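Local coordinates for protein NRD1 (Saccharomyces cerevisiae, PDB 3CLJ) that probably helps terminate transcription as part of the Nrd1-Nab3-Sen1 complex, its CTD-interacting domain binding the phosphorylated C-terminal domain of RNA polymerase II, at residues L62-D66 with L123-W127. Sequence-based numbering, arbitrary orientation.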
ATOM      1  N   LEU A  62      -2.635  -3.472   1.660  1.00 41.99           N
ATOM      2  CA  LEU A  62      -1.252  -3.118   2.052  1.00 43.45           C
ATOM      3  C   LEU A  62      -0.189  -3.753   1.118  1.00 42.41           C
ATOM      4  O   LEU A  62       0.908  -3.181   0.915  1.00 43.26           O
ATOM      5  CB  LEU A  62      -1.003  -3.496   3.536  1.00 41.77           C
ATOM      6  CG  LEU A  62      -1.820  -2.675   4.556  1.00 43.70           C
ATOM      7  CD1 LEU A  62      -1.670  -3.285   5.983  1.00 39.91           C
ATOM      8  CD2 LEU A  62      -1.556  -1.174   4.571  1.00 45.65           C
ATOM      9  N   TYR A  63      -0.523  -4.919   0.556  1.00 41.84           N
ATOM     10  CA  TYR A  63       0.311  -5.551  -0.507  1.00 42.01           C
ATOM     11  C   TYR A  63       0.343  -4.657  -1.758  1.00 42.07           C
ATOM     12  O   TYR A  63       1.382  -4.497  -2.420  1.00 41.72           O
ATOM     13  CB  TYR A  63      -0.189  -6.942  -0.882  1.00 39.36           C
ATOM     14  CG  TYR A  63       0.091  -8.040   0.157  1.00 41.61           C
ATOM     15  CD1 TYR A  63       0.999  -7.842   1.220  1.00 39.04           C
ATOM     16  CD2 TYR A  63      -0.531  -9.280   0.044  1.00 38.31           C
ATOM     17  CE1 TYR A  63       1.271  -8.879   2.149  1.00 41.20           C
ATOM     18  CE2 TYR A  63      -0.293 -10.306   0.946  1.00 41.49           C
ATOM     19  CZ  TYR A  63       0.617 -10.110   1.986  1.00 40.43           C
ATOM     20  OH  TYR A  63       0.846 -11.149   2.846  1.00 44.73           O
ATOM     21  N   ILE A  64      -0.797  -4.060  -2.094  1.00 43.93           N
ATOM     22  CA  ILE A  64      -0.836  -3.177  -3.253  1.00 43.41           C
ATOM     23  C   ILE A  64       0.069  -1.945  -3.021  1.00 44.67           C
ATOM     24  O   ILE A  64       0.861  -1.552  -3.892  1.00 44.23           O
ATOM     25  CB  ILE A  64      -2.291  -2.706  -3.576  1.00 44.78           C
ATOM     26  CG1 ILE A  64      -3.129  -3.821  -4.220  1.00 42.19           C
ATOM     27  CG2 ILE A  64      -2.282  -1.526  -4.588  1.00 42.58           C
ATOM     28  CD1 ILE A  64      -4.716  -3.548  -4.157  1.00 42.61           C
ATOM     29  N   ILE A  65      -0.052  -1.340  -1.840  1.00 44.05           N
ATOM     30  CA  ILE A  65       0.842  -0.257  -1.396  1.00 44.80           C
ATOM     31  C   ILE A  65       2.332  -0.645  -1.270  1.00 43.92           C
ATOM     32  O   ILE A  65       3.234   0.163  -1.605  1.00 44.89           O
ATOM     33  CB  ILE A  65       0.275   0.401  -0.065  1.00 45.53           C
ATOM     34  CG1 ILE A  65      -1.027   1.132  -0.378  1.00 47.70           C
ATOM     35  CG2 ILE A  65       1.349   1.292   0.647  1.00 45.84           C
ATOM     36  CD1 ILE A  65      -1.918   1.382   0.866  1.00 46.80           C
ATOM     37  N   ASP A  66       2.610  -1.847  -0.752  1.00 42.65           N
ATOM     38  CA  ASP A  66       3.948  -2.385  -0.739  1.00 43.41           C
ATOM     39  C   ASP A  66       4.553  -2.445  -2.116  1.00 43.05           C
ATOM     40  O   ASP A  66       5.691  -2.090  -2.310  1.00 42.66           O
ATOM     41  CB  ASP A  66       3.960  -3.832  -0.142  1.00 44.49           C
ATOM     42  CG  ASP A  66       5.327  -4.443  -0.152  1.00 44.83           C
ATOM     43  OD1 ASP A  66       6.251  -3.894   0.488  1.00 44.70           O
ATOM     44  OD2 ASP A  66       5.539  -5.483  -0.810  1.00 41.06           O
ATOM     45  N   LEU A 123       5.400  -7.609   6.756  1.00 46.67           N
ATOM     46  CA  LEU A 123       5.449  -6.521   5.837  1.00 46.47           C
ATOM     47  C   LEU A 123       6.061  -5.253   6.453  1.00 46.17           C
ATOM     48  O   LEU A 123       6.877  -4.554   5.799  1.00 45.73           O
ATOM     49  CB  LEU A 123       4.004  -6.286   5.331  1.00 47.01           C
ATOM     50  CG  LEU A 123       3.731  -5.596   4.025  1.00 47.71           C
ATOM     51  CD1 LEU A 123       4.336  -6.351   2.820  1.00 41.13           C
ATOM     52  CD2 LEU A 123       2.204  -5.255   3.877  1.00 43.97           C
ATOM     53  N   LEU A 124       5.660  -4.917   7.700  1.00 45.38           N
ATOM     54  CA  LEU A 124       6.366  -3.850   8.461  1.00 44.56           C
ATOM     55  C   LEU A 124       7.870  -4.074   8.533  1.00 44.52           C
ATOM     56  O   LEU A 124       8.671  -3.113   8.484  1.00 44.29           O
ATOM     57  CB  LEU A 124       5.782  -3.685   9.897  1.00 43.45           C
ATOM     58  CG  LEU A 124       4.371  -3.054   9.821  1.00 45.17           C
ATOM     59  CD1 LEU A 124       3.627  -3.068  11.163  1.00 44.31           C
ATOM     60  CD2 LEU A 124       4.488  -1.587   9.245  1.00 41.32           C
ATOM     61  N   ASP A 125       8.272  -5.341   8.666  1.00 44.90           N
ATOM     62  CA  ASP A 125       9.705  -5.661   8.763  1.00 45.98           C
ATOM     63  C   ASP A 125      10.450  -5.429   7.453  1.00 45.70           C
ATOM     64  O   ASP A 125      11.564  -4.888   7.429  1.00 46.07           O
ATOM     65  CB  ASP A 125       9.900  -7.092   9.274  1.00 46.43           C
ATOM     66  CG  ASP A 125       9.577  -7.218  10.764  1.00 50.23           C
ATOM     67  OD1 ASP A 125       9.477  -6.159  11.435  1.00 52.69           O
ATOM     68  OD2 ASP A 125       9.429  -8.365  11.274  1.00 53.21           O
ATOM     69  N   ILE A 126       9.817  -5.820   6.357  1.00 46.55           N
ATOM     70  CA  ILE A 126      10.293  -5.502   5.001  1.00 46.71           C
ATOM     71  C   ILE A 126      10.316  -3.981   4.763  1.00 46.50           C
ATOM     72  O   ILE A 126      11.311  -3.459   4.264  1.00 48.26           O
ATOM     73  CB  ILE A 126       9.419  -6.267   3.956  1.00 47.08           C
ATOM     74  CG1 ILE A 126       9.792  -7.767   3.949  1.00 47.94           C
ATOM     75  CG2 ILE A 126       9.470  -5.649   2.549  1.00 48.91           C
ATOM     76  CD1 ILE A 126       8.568  -8.565   3.637  1.00 52.75           C
ATOM     77  N   TRP A 127       9.273  -3.253   5.156  1.00 45.21           N
ATOM     78  CA  TRP A 127       9.311  -1.780   5.020  1.00 45.00           C
ATOM     79  C   TRP A 127      10.486  -1.166   5.781  1.00 45.13           C
ATOM     80  O   TRP A 127      11.190  -0.275   5.287  1.00 44.00           O
ATOM     81  CB  TRP A 127       7.969  -1.192   5.491  1.00 45.60           C
ATOM     82  CG  TRP A 127       6.859  -1.557   4.521  1.00 44.22           C
ATOM     83  CD1 TRP A 127       7.017  -2.267   3.322  1.00 44.98           C
ATOM     84  CD2 TRP A 127       5.460  -1.258   4.615  1.00 45.08           C
ATOM     85  NE1 TRP A 127       5.829  -2.391   2.683  1.00 45.27           N
ATOM     86  CE2 TRP A 127       4.845  -1.772   3.426  1.00 44.88           C
ATOM     87  CE3 TRP A 127       4.667  -0.564   5.539  1.00 45.04           C
ATOM     88  CZ2 TRP A 127       3.502  -1.610   3.153  1.00 44.70           C
ATOM     89  CZ3 TRP A 127       3.321  -0.435   5.276  1.00 44.13           C
ATOM     90  CH2 TRP A 127       2.743  -0.959   4.094  1.00 44.76           C
TER
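Trp-127 and Asp-66 join two nearly parallel helices in the all-helical CTD-interacting domain. Trp-127 NE1 donates a hydrogen bond of 2.7 Å to Asp-66 OD1. The oxygen lies in the indole plane, but the N-H reaches it on its anti side, 22° out of the carboxylate plane. Asp-66 holds CG anti to its backbone N (chi1 178°), which carries the carboxylate to the indole edge. The two methyls of Leu-123 divide between Asp-66 and the pair Leu-62 and Tyr-63. Leu-123 CD1 packs against Asp-66 CG at 3.7 Å. Leu-123 CD2 touches Leu-62 CB at 3.7 Å and Tyr-63 CD1 at 3.9 Å. At the benzene end of the indole, Trp-127 CH2 meets Leu-62 CD2 and Ile-65 CG2, each at 4.3 Å. An alanine in place of Trp-127 would probably leave Asp-66 OD1 without its indole donor and open a gap beside Leu-62 and Ile-65. Further out, Arg-70 makes a salt bridge to the same OD1, so this buried oxygen has two partners. Phe-133 packs edge-to-face with the indole, and Ile-101 of helix 90-111 also touches it. The axes of the short segments 62-66 and 123-127 run 16° apart, 11.6 Å at closest approach, a spacing bridged by side chains. Within its own helix, Trp-127 has the carbonyl oxygen of Leu-123 over one indole face, 3.2 Å above the plane and offset toward the rim.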